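Local coordinates for protein tonb-dependent siderophore receptor (Acinetobacter baumannii, PDB 5FR8) that probably takes part in the first step of iron uptake across the outer membrane, by binding iron-chelating siderophores, possibly including ferric enterobactin with micromolar affinity, at residues A[389-401]-A[547-559]; A[485-497]-A[653-665]. All blocks are in the same frame, centred on the assembly; numbering follows the deposited sequence.

Interaction 1. Residues A[389-401]-A[547-559]; sequences KDSSGSGYGDQLA and VGTVDGSSTNANT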
loop_
_atom_site.group_PDB
_atom_site.type_symbol
_atom_site.label_atom_id
_atom_site.label_comp_id
_atom_site.label_asym_id
_atom_site.label_seq_id
_atom_site.Cartn_x
_atom_site.Cartn_y
_atom_site.Cartn_z
ATOM N N LYS A 389 6.887 20.141 25.214
ATOM C CA LYS A 389 7.508 21.460 25.285
ATOM C C LYS A 389 6.721 22.317 26.270
ATOM O O LYS A 389 5.495 22.431 26.184
ATOM C CB LYS A 389 7.541 22.139 23.918
ATOM C CG LYS A 389 8.715 21.731 23.048
ATOM C CD LYS A 389 8.766 22.590 21.796
ATOM C CE LYS A 389 10.131 22.536 21.129
ATOM N NZ LYS A 389 10.077 23.151 19.777
ATOM N N ASP A 390 7.446 22.912 27.209
ATOM C CA ASP A 390 6.838 23.703 28.243
ATOM C C ASP A 390 7.609 25.008 28.395
ATOM O O ASP A 390 8.821 25.048 28.165
ATOM C CB ASP A 390 6.867 22.907 29.533
ATOM C CG ASP A 390 6.231 23.639 30.661
ATOM O OD1 ASP A 390 4.989 23.751 30.649
ATOM O OD2 ASP A 390 6.967 24.089 31.563
ATOM N N SER A 391 6.912 26.072 28.783
ATOM C CA SER A 391 7.528 27.401 28.883
ATOM C C SER A 391 8.599 27.505 29.979
ATOM O O SER A 391 9.388 28.451 29.984
ATOM C CB SER A 391 6.459 28.469 29.116
ATOM O OG SER A 391 5.778 28.253 30.346
ATOM N N SER A 392 8.618 26.547 30.906
ATOM C CA SER A 392 9.660 26.480 31.924
ATOM C C SER A 392 10.999 26.078 31.306
ATOM O O SER A 392 12.046 26.202 31.942
ATOM C CB SER A 392 9.295 25.441 32.982
ATOM O OG SER A 392 9.482 24.120 32.483
ATOM N N GLY A 393 10.956 25.568 30.076
ATOM C CA GLY A 393 12.146 25.046 29.423
ATOM C C GLY A 393 12.504 23.666 29.945
ATOM O O GLY A 393 13.580 23.155 29.653
ATOM N N SER A 394 11.596 23.055 30.706
ATOM C CA SER A 394 11.855 21.753 31.336
ATOM C C SER A 394 10.730 20.721 31.104
ATOM O O SER A 394 10.489 19.842 31.941
ATOM C CB SER A 394 12.089 21.947 32.838
ATOM O OG SER A 394 13.199 22.784 33.055
ATOM N N GLY A 395 10.039 20.828 29.975
ATOM C CA GLY A 395 9.070 19.808 29.600
ATOM C C GLY A 395 9.821 18.531 29.272
ATOM O O GLY A 395 11.049 18.549 29.156
ATOM N N TYR A 396 9.106 17.419 29.130
ATOM C CA TYR A 396 9.787 16.153 28.918
ATOM C C TYR A 396 10.575 16.176 27.609
ATOM O O TYR A 396 11.655 15.587 27.509
ATOM C CB TYR A 396 8.840 14.949 29.028
ATOM C CG TYR A 396 7.592 14.942 28.155
ATOM C CD1 TYR A 396 7.660 14.593 26.814
ATOM C CD2 TYR A 396 6.336 15.230 28.696
ATOM C CE1 TYR A 396 6.526 14.559 26.030
ATOM C CE2 TYR A 396 5.201 15.218 27.915
ATOM C CZ TYR A 396 5.302 14.880 26.580
ATOM O OH TYR A 396 4.168 14.843 25.789
ATOM N N GLY A 397 10.056 16.902 26.628
ATOM C CA GLY A 397 10.723 17.034 25.329
ATOM C C GLY A 397 11.848 18.060 25.277
ATOM O O GLY A 397 12.716 18.013 24.409
ATOM N N ASP A 398 11.815 19.017 26.181
ATOM C CA ASP A 398 12.895 19.974 26.261
ATOM C C ASP A 398 14.161 19.258 26.688
ATOM O O ASP A 398 15.265 19.695 26.371
ATOM C CB ASP A 398 12.542 21.107 27.231
ATOM C CG ASP A 398 11.439 22.002 26.690
ATOM O OD1 ASP A 398 11.388 22.194 25.446
ATOM O OD2 ASP A 398 10.627 22.504 27.508
ATOM N N GLN A 399 14.005 18.145 27.396
ATOM C CA GLN A 399 15.170 17.429 27.922
ATOM C C GLN A 399 15.601 16.310 26.979
ATOM O O GLN A 399 16.791 16.150 26.691
ATOM C CB GLN A 399 14.866 16.863 29.309
ATOM C CG GLN A 399 14.538 17.931 30.323
ATOM C CD GLN A 399 14.042 17.343 31.614
ATOM O OE1 GLN A 399 14.763 16.595 32.273
ATOM N NE2 GLN A 399 12.817 17.680 31.994
ATOM N N LEU A 400 14.624 15.540 26.506
ATOM C CA LEU A 400 14.890 14.402 25.645
ATOM C C LEU A 400 15.216 14.787 24.186
ATOM O O LEU A 400 15.996 14.095 23.534
ATOM C CB LEU A 400 13.702 13.435 25.665
ATOM C CG LEU A 400 13.319 12.775 26.993
ATOM C CD1 LEU A 400 12.339 11.638 26.734
ATOM C CD2 LEU A 400 14.534 12.265 27.756
ATOM N N ALA A 401 14.633 15.870 23.671
ATOM C CA ALA A 401 14.771 16.208 22.257
ATOM C C ALA A 401 15.254 17.632 22.091
ATOM O O ALA A 401 14.491 18.573 22.279
ATOM C CB ALA A 401 13.446 16.039 21.546
ATOM N N VAL A 547 13.563 2.328 28.938
ATOM C CA VAL A 547 14.993 2.639 28.795
ATOM C C VAL A 547 15.520 3.651 29.830
ATOM O O VAL A 547 16.735 3.844 29.951
ATOM C CB VAL A 547 15.298 3.190 27.392
ATOM C CG1 VAL A 547 14.897 2.181 26.329
ATOM C CG2 VAL A 547 14.594 4.526 27.169
ATOM N N GLY A 548 14.607 4.309 30.551
ATOM C CA GLY A 548 14.987 5.247 31.597
ATOM C C GLY A 548 13.822 6.129 31.956
ATOM O O GLY A 548 12.706 5.908 31.500
ATOM N N THR A 549 14.064 7.146 32.764
ATOM C CA THR A 549 12.978 7.995 33.219
ATOM C C THR A 549 13.352 9.481 33.138
ATOM O O THR A 549 14.533 9.809 33.109
ATOM C CB THR A 549 12.600 7.605 34.645
ATOM O OG1 THR A 549 11.465 8.365 35.054
ATOM C CG2 THR A 549 13.757 7.845 35.604
ATOM N N VAL A 550 12.351 10.368 33.074
ATOM C CA VAL A 550 12.596 11.828 33.024
ATOM C C VAL A 550 11.514 12.620 33.747
ATOM O O VAL A 550 10.344 12.231 33.717
ATOM C CB VAL A 550 12.662 12.363 31.570
ATOM C CG1 VAL A 550 11.326 12.201 30.853
ATOM C CG2 VAL A 550 13.083 13.825 31.550
ATOM N N ASP A 551 11.904 13.740 34.369
ATOM C CA ASP A 551 10.968 14.622 35.086
ATOM C C ASP A 551 10.574 15.829 34.264
ATOM O O ASP A 551 11.413 16.656 33.916
ATOM C CB ASP A 551 11.565 15.107 36.402
ATOM C CG ASP A 551 11.360 14.125 37.522
ATOM O OD1 ASP A 551 10.243 13.554 37.624
ATOM O OD2 ASP A 551 12.325 13.923 38.292
ATOM N N GLY A 552 9.280 15.934 33.981
ATOM C CA GLY A 552 8.767 16.923 33.053
ATOM C C GLY A 552 7.852 17.927 33.725
ATOM O O GLY A 552 6.832 17.587 34.323
ATOM N N SER A 553 8.218 19.188 33.604
ATOM C CA SER A 553 7.420 20.236 34.183
ATOM C C SER A 553 6.303 20.613 33.223
ATOM O O SER A 553 6.502 20.672 32.009
ATOM C CB SER A 553 8.295 21.435 34.508
ATOM O OG SER A 553 9.400 21.002 35.279
ATOM N N SER A 554 5.128 20.848 33.795
ATOM C CA SER A 554 3.958 21.288 33.059
ATOM C C SER A 554 3.336 22.524 33.756
ATOM O O SER A 554 2.607 22.408 34.756
ATOM C CB SER A 554 2.961 20.140 33.005
ATOM O OG SER A 554 1.983 20.380 32.020
ATOM N N THR A 555 3.640 23.705 33.230
ATOM C CA THR A 555 3.157 24.938 33.830
ATOM C C THR A 555 1.710 25.250 33.439
ATOM O O THR A 555 1.298 25.079 32.294
ATOM C CB THR A 555 4.062 26.137 33.471
ATOM O OG1 THR A 555 4.108 26.298 32.050
ATOM C CG2 THR A 555 5.480 25.930 33.990
ATOM N N ASN A 556 0.950 25.702 34.424
ATOM C CA ASN A 556 -0.414 26.139 34.222
ATOM C C ASN A 556 -0.399 27.405 33.361
ATOM O O ASN A 556 0.280 28.390 33.705
ATOM C CB ASN A 556 -1.037 26.416 35.593
ATOM C CG ASN A 556 -2.495 26.803 35.517
ATOM O OD1 ASN A 556 -2.866 27.743 34.811
ATOM N ND2 ASN A 556 -3.335 26.090 36.258
ATOM N N ALA A 557 -1.145 27.380 32.254
ATOM C CA ALA A 557 -1.163 28.492 31.297
ATOM C C ALA A 557 -1.477 29.843 31.954
ATOM O O ALA A 557 -0.833 30.855 31.656
ATOM C CB ALA A 557 -2.158 28.206 30.182
ATOM N N ASN A 558 -2.458 29.851 32.856
ATOM C CA ASN A 558 -2.995 31.101 33.410
ATOM C C ASN A 558 -2.406 31.464 34.774
ATOM O O ASN A 558 -2.382 32.637 35.159
ATOM C CB ASN A 558 -4.521 30.994 33.514
ATOM C CG ASN A 558 -5.135 30.321 32.299
ATOM O OD1 ASN A 558 -4.659 30.500 31.178
ATOM N ND2 ASN A 558 -6.180 29.531 32.516
ATOM N N THR A 559 -1.919 30.450 35.487
ATOM C CA THR A 559 -1.458 30.611 36.867
ATOM C C THR A 559 0.064 30.577 36.986
ATOM O O THR A 559 0.618 31.110 37.937
ATOM C CB THR A 559 -2.009 29.496 37.786
ATOM O OG1 THR A 559 -3.341 29.146 37.393
ATOM C CG2 THR A 559 -2.003 29.946 39.247
#

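Interaction 2. Residues A[485-497]-A[653-665]; sequences TNGNGCPANIESR and AENRLESGIGSGG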
loop_
_atom_site.group_PDB
_atom_site.type_symbol
_atom_site.label_atom_id
_atom_site.label_comp_id
_atom_site.label_asym_id
_atom_site.label_seq_id
_atom_site.Cartn_x
_atom_site.Cartn_y
_atom_site.Cartn_z
ATOM N N THR A 485 1.056 8.746 26.813
ATOM C CA THR A 485 -0.233 8.405 27.439
ATOM C C THR A 485 -0.169 8.710 28.908
ATOM O O THR A 485 0.899 8.662 29.501
ATOM C CB THR A 485 -0.562 6.918 27.390
ATOM O OG1 THR A 485 0.115 6.309 26.286
ATOM C CG2 THR A 485 -2.055 6.728 27.269
ATOM N N ASN A 486 -1.317 8.984 29.507
ATOM C CA ASN A 486 -1.371 9.116 30.947
ATOM C C ASN A 486 -1.204 7.750 31.656
ATOM O O ASN A 486 -0.554 7.651 32.708
ATOM C CB ASN A 486 -2.674 9.804 31.354
ATOM C CG ASN A 486 -2.661 11.301 31.080
ATOM O OD1 ASN A 486 -1.602 11.941 31.039
ATOM N ND2 ASN A 486 -3.848 11.872 30.904
ATOM N N GLY A 487 -1.763 6.695 31.070
ATOM C CA GLY A 487 -1.666 5.365 31.675
ATOM C C GLY A 487 -2.137 4.229 30.800
ATOM O O GLY A 487 -1.530 3.162 30.766
ATOM N N ASN A 488 -3.237 4.450 30.104
ATOM C CA ASN A 488 -3.929 3.382 29.419
ATOM C C ASN A 488 -3.076 2.783 28.316
ATOM O O ASN A 488 -2.985 1.573 28.181
ATOM C CB ASN A 488 -5.247 3.910 28.874
ATOM C CG ASN A 488 -6.238 4.297 29.983
ATOM O OD1 ASN A 488 -6.010 4.077 31.174
ATOM N ND2 ASN A 488 -7.349 4.865 29.580
ATOM N N GLY A 489 -2.420 3.630 27.546
ATOM C CA GLY A 489 -1.494 3.173 26.518
ATOM C C GLY A 489 -0.283 2.409 27.020
ATOM O O GLY A 489 0.361 1.700 26.248
ATOM N N CYS A 490 0.054 2.557 28.297
ATOM C CA CYS A 490 1.244 1.905 28.848
ATOM C C CYS A 490 1.150 0.387 28.733
ATOM O O CYS A 490 0.067 -0.188 28.843
ATOM C CB CYS A 490 1.432 2.258 30.320
ATOM S SG CYS A 490 2.117 3.900 30.660
ATOM N N PRO A 491 2.286 -0.277 28.532
ATOM C CA PRO A 491 2.268 -1.734 28.602
ATOM C C PRO A 491 1.753 -2.193 29.950
ATOM O O PRO A 491 1.962 -1.500 30.947
ATOM C CB PRO A 491 3.732 -2.113 28.443
ATOM C CG PRO A 491 4.334 -0.984 27.688
ATOM C CD PRO A 491 3.606 0.250 28.157
ATOM N N ALA A 492 1.075 -3.338 29.980
ATOM C CA ALA A 492 0.301 -3.728 31.152
ATOM C C ALA A 492 1.174 -3.810 32.385
ATOM O O ALA A 492 0.673 -3.766 33.493
ATOM C CB ALA A 492 -0.421 -5.045 30.910
ATOM N N ASN A 493 2.481 -3.904 32.198
ATOM C CA ASN A 493 3.388 -4.107 33.321
ATOM C C ASN A 493 3.956 -2.811 33.891
ATOM O O ASN A 493 4.648 -2.823 34.906
ATOM C CB ASN A 493 4.533 -5.035 32.925
ATOM C CG ASN A 493 5.393 -4.460 31.825
ATOM O OD1 ASN A 493 4.897 -3.857 30.873
ATOM N ND2 ASN A 493 6.696 -4.655 31.947
ATOM N N ILE A 494 3.684 -1.701 33.237
ATOM C CA ILE A 494 4.067 -0.410 33.764
ATOM C C ILE A 494 2.849 0.203 34.434
ATOM O O ILE A 494 1.718 -0.179 34.140
ATOM C CB ILE A 494 4.683 0.446 32.644
ATOM C CG1 ILE A 494 6.059 -0.126 32.299
ATOM C CG2 ILE A 494 4.899 1.889 33.061
ATOM C CD1 ILE A 494 6.539 0.146 30.886
ATOM N N GLU A 495 3.101 1.113 35.368
ATOM C CA GLU A 495 2.079 1.583 36.310
ATOM C C GLU A 495 1.302 2.821 35.817
ATOM O O GLU A 495 0.090 2.748 35.581
ATOM C CB GLU A 495 2.752 1.868 37.653
ATOM C CG GLU A 495 2.020 1.336 38.881
ATOM C CD GLU A 495 2.933 1.088 40.080
ATOM O OE1 GLU A 495 3.808 0.179 40.009
ATOM O OE2 GLU A 495 2.761 1.799 41.101
ATOM N N SER A 496 1.981 3.954 35.648
ATOM C CA SER A 496 1.280 5.199 35.301
ATOM C C SER A 496 1.628 5.690 33.894
ATOM O O SER A 496 1.139 5.120 32.925
ATOM C CB SER A 496 1.527 6.282 36.360
ATOM O OG SER A 496 2.901 6.366 36.694
ATOM N N ARG A 497 2.493 6.700 33.777
ATOM C CA ARG A 497 2.578 7.538 32.562
ATOM C C ARG A 497 3.765 7.208 31.653
ATOM O O ARG A 497 4.901 7.185 32.112
ATOM C CB ARG A 497 2.712 9.004 32.969
ATOM C CG ARG A 497 1.890 9.436 34.181
ATOM C CD ARG A 497 1.281 10.810 33.928
ATOM N NE ARG A 497 0.378 11.205 34.991
ATOM C CZ ARG A 497 -0.835 10.693 35.164
ATOM N NH1 ARG A 497 -1.290 9.759 34.331
ATOM N NH2 ARG A 497 -1.603 11.116 36.169
ATOM N N ALA A 653 -4.191 -8.676 24.613
ATOM C CA ALA A 653 -3.962 -7.338 25.084
ATOM C C ALA A 653 -2.492 -6.993 25.098
ATOM O O ALA A 653 -1.670 -7.848 25.458
ATOM C CB ALA A 653 -4.539 -7.213 26.488
ATOM N N GLU A 654 -2.182 -5.749 24.698
ATOM C CA GLU A 654 -0.826 -5.195 24.768
ATOM C C GLU A 654 -0.741 -3.846 25.507
ATOM O O GLU A 654 0.177 -3.075 25.301
ATOM C CB GLU A 654 -0.246 -4.972 23.365
ATOM C CG GLU A 654 -0.486 -6.054 22.323
ATOM C CD GLU A 654 0.143 -5.682 20.961
ATOM O OE1 GLU A 654 1.312 -5.200 20.950
ATOM O OE2 GLU A 654 -0.540 -5.843 19.903
ATOM N N ASN A 655 -1.695 -3.530 26.353
ATOM C CA ASN A 655 -1.524 -2.383 27.231
ATOM C C ASN A 655 -2.521 -2.451 28.386
ATOM O O ASN A 655 -3.297 -3.408 28.514
ATOM C CB ASN A 655 -1.667 -1.095 26.454
ATOM C CG ASN A 655 -3.075 -0.878 25.970
ATOM O OD1 ASN A 655 -4.013 -1.504 26.455
ATOM N ND2 ASN A 655 -3.236 0.016 25.011
ATOM N N ARG A 656 -2.493 -1.440 29.237
ATOM C CA ARG A 656 -3.285 -1.485 30.456
ATOM C C ARG A 656 -4.754 -1.646 30.120
ATOM O O ARG A 656 -5.439 -2.521 30.677
ATOM C CB ARG A 656 -3.045 -0.237 31.309
ATOM C CG ARG A 656 -1.599 -0.074 31.737
ATOM C CD ARG A 656 -1.416 0.946 32.836
ATOM N NE ARG A 656 -1.239 0.281 34.117
ATOM C CZ ARG A 656 -2.229 -0.018 34.954
ATOM N NH1 ARG A 656 -3.480 0.265 34.655
ATOM N NH2 ARG A 656 -1.963 -0.627 36.094
ATOM N N LEU A 657 -5.227 -0.801 29.204
ATOM C CA LEU A 657 -6.665 -0.721 28.914
ATOM C C LEU A 657 -7.170 -2.063 28.413
ATOM O O LEU A 657 -8.206 -2.564 28.867
ATOM C CB LEU A 657 -6.948 0.372 27.885
ATOM C CG LEU A 657 -8.397 0.850 27.787
ATOM C CD1 LEU A 657 -8.869 1.600 29.039
ATOM C CD2 LEU A 657 -8.576 1.732 26.561
ATOM N N GLU A 658 -6.405 -2.655 27.506
ATOM C CA GLU A 658 -6.775 -3.915 26.890
ATOM C C GLU A 658 -6.700 -5.044 27.919
ATOM O O GLU A 658 -7.543 -5.928 27.914
ATOM C CB GLU A 658 -5.892 -4.200 25.660
ATOM C CG GLU A 658 -6.169 -3.309 24.454
ATOM C CD GLU A 658 -5.311 -3.637 23.226
ATOM O OE1 GLU A 658 -4.364 -4.463 23.300
ATOM O OE2 GLU A 658 -5.582 -3.073 22.144
ATOM N N SER A 659 -5.718 -4.987 28.820
ATOM C CA SER A 659 -5.558 -5.996 29.875
ATOM C C SER A 659 -6.568 -5.857 31.004
ATOM O O SER A 659 -6.433 -6.506 32.043
ATOM C CB SER A 659 -4.171 -5.897 30.493
ATOM O OG SER A 659 -3.181 -6.408 29.619
ATOM N N GLY A 660 -7.562 -4.986 30.834
ATOM C CA GLY A 660 -8.544 -4.764 31.884
ATOM C C GLY A 660 -8.084 -4.046 33.149
ATOM O O GLY A 660 -8.689 -4.203 34.197
ATOM N N ILE A 661 -7.042 -3.240 33.068
ATOM C CA ILE A 661 -6.583 -2.498 34.243
ATOM C C ILE A 661 -6.359 -1.029 33.937
ATOM O O ILE A 661 -5.644 -0.364 34.679
ATOM C CB ILE A 661 -5.261 -3.056 34.799
ATOM C CG1 ILE A 661 -4.224 -3.241 33.673
ATOM C CG2 ILE A 661 -5.518 -4.370 35.494
ATOM C CD1 ILE A 661 -2.822 -3.530 34.176
ATOM N N GLY A 662 -6.950 -0.528 32.850
ATOM C CA GLY A 662 -6.921 0.910 32.570
ATOM C C GLY A 662 -7.921 1.640 33.457
ATOM O O GLY A 662 -8.498 1.052 34.379
ATOM N N SER A 663 -8.163 2.911 33.169
ATOM C CA SER A 663 -9.166 3.663 33.928
ATOM C C SER A 663 -10.576 3.103 33.786
ATOM O O SER A 663 -11.424 3.398 34.610
ATOM C CB SER A 663 -9.186 5.136 33.519
ATOM O OG SER A 663 -9.440 5.284 32.131
ATOM N N GLY A 664 -10.850 2.325 32.739
ATOM C CA GLY A 664 -12.202 1.817 32.528
ATOM C C GLY A 664 -12.408 0.476 33.197
ATOM O O GLY A 664 -13.532 -0.039 33.251
ATOM N N GLY A 665 -11.312 -0.096 33.699
ATOM C CA GLY A 665 -11.353 -1.382 34.395
ATOM C C GLY A 665 -11.569 -2.530 33.430
ATOM O O GLY A 665 -11.132 -2.476 32.262
#

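Interaction 1. Residues A[389-401]-A[547-559]
Asp390 meets Thr555, and Gln399 meets Asp551, at the two ends of a polar seam in which the loop between barrel strands 365-380 and 407-422, with its short helix 396-400, lies against strand 548-553 of a TonB-dependent receptor. With CG anti to the backbone N (chi1 -179°), the Asp390 carboxylate is extended toward the residues that follow the strand, where OD1 accepts a nearly straight bond from Thr555 N (2.9 Å), on the syn side but tilted some 30° from the carboxylate plane. The other oxygen, OD2, takes both N and OG of Ser392, the backbone bond closing an Asx turn. Thr555 OG1 and Ser391 OG share a 3.1 Å hydrogen bond in which either could be the donor. Further along, Ser553 N donates to Ser394 O at 2.9 Å, while Ser553 OG is satisfied by Asn564. Asp398 OD2 gathers Asp390 N and Gly395 N from one face of its carboxylate. Val550 supplies the apolar part: CG1 meets Tyr396 CB, and CB is 4.2 Å from Leu400 CD2. The Tyr396 ring turns away into an edge-to-face contact with Trp567. Gln399 passes across Val550, OE1 against CG2, and its NE2 donates a hydrogen bond to Asp551 O (2.6 Å), which lies close to the amide plane.

Interaction 2. Residues A[485-497]-A[653-665]
Arg656 reaches across from the 653-665 loop into the curl of 485-497, and this is the close-packed half of a contact between two long loops of the TonB-dependent receptor barrel. Its backbone N donates to Cys490 O at 2.9 Å, nearly along the C=O axis, and more weakly to Asn488 O. The side chain bends at chi3 (102°), carrying NE round to Ile494 O; this 3.0 Å bond lies in both the carbonyl plane and the guanidinium plane. Glu495 O sits over one guanidinium face, and Gly487 O comes near the edge, so backbone carbonyls of the disulfide-bearing loop cluster round the CD-NE end of the group. Asn655 packs beside it, its CB 3.1 Å from Cys490 O, while its OD1 accepts from Glu658 N in an Asx motif that holds the amide against its own loop. Behind this part, Cys490 is fixed by its disulfide to Cys498, and Pro491 rests on Leu570 of strand 564-591.

The looser side runs through Asn488, whose side chain crosses that of Leu657 obliquely, ND2 lying 3.6 Å from CD1. Beyond the leucine, Asn488 OD1 accepts from Ser663 N (3.2 Å), and ND2 makes a weak bond to OG of Ser663, a residue open to solvent. At another margin Ala492 CB meets Ser659 OG at 3.3 Å, with Ile661 CD1 adding a light apolar touch.

No salt bridge crosses between the loops. Their join depends chiefly on backbone carbonyls facing N-H groups, and the carbonyl dipoles round Arg656 would be expected to favour its positive charge.

Overall arrangement
From the N terminus the chain passes through the plug before entering the barrel, where 389-401 comes first, between strands 365-380 and 407-422. Next comes 485-497, then 547-559, which closes interaction 1 over 145 intervening residues; 653-665 follows and closes interaction 2 over 155. The segments therefore alternate and the two loops cross. Interaction 1 ties an earlier barrel loop to strand 548-553, and interaction 2 joins the loop bearing the disulfide to the one between strands 635-648 and 674-687. Strand 564-591 links them, pairing with both 548-553 and 498-501. The contacts do not touch: their centres are 23 Å apart and their nearest atoms about 7 Å.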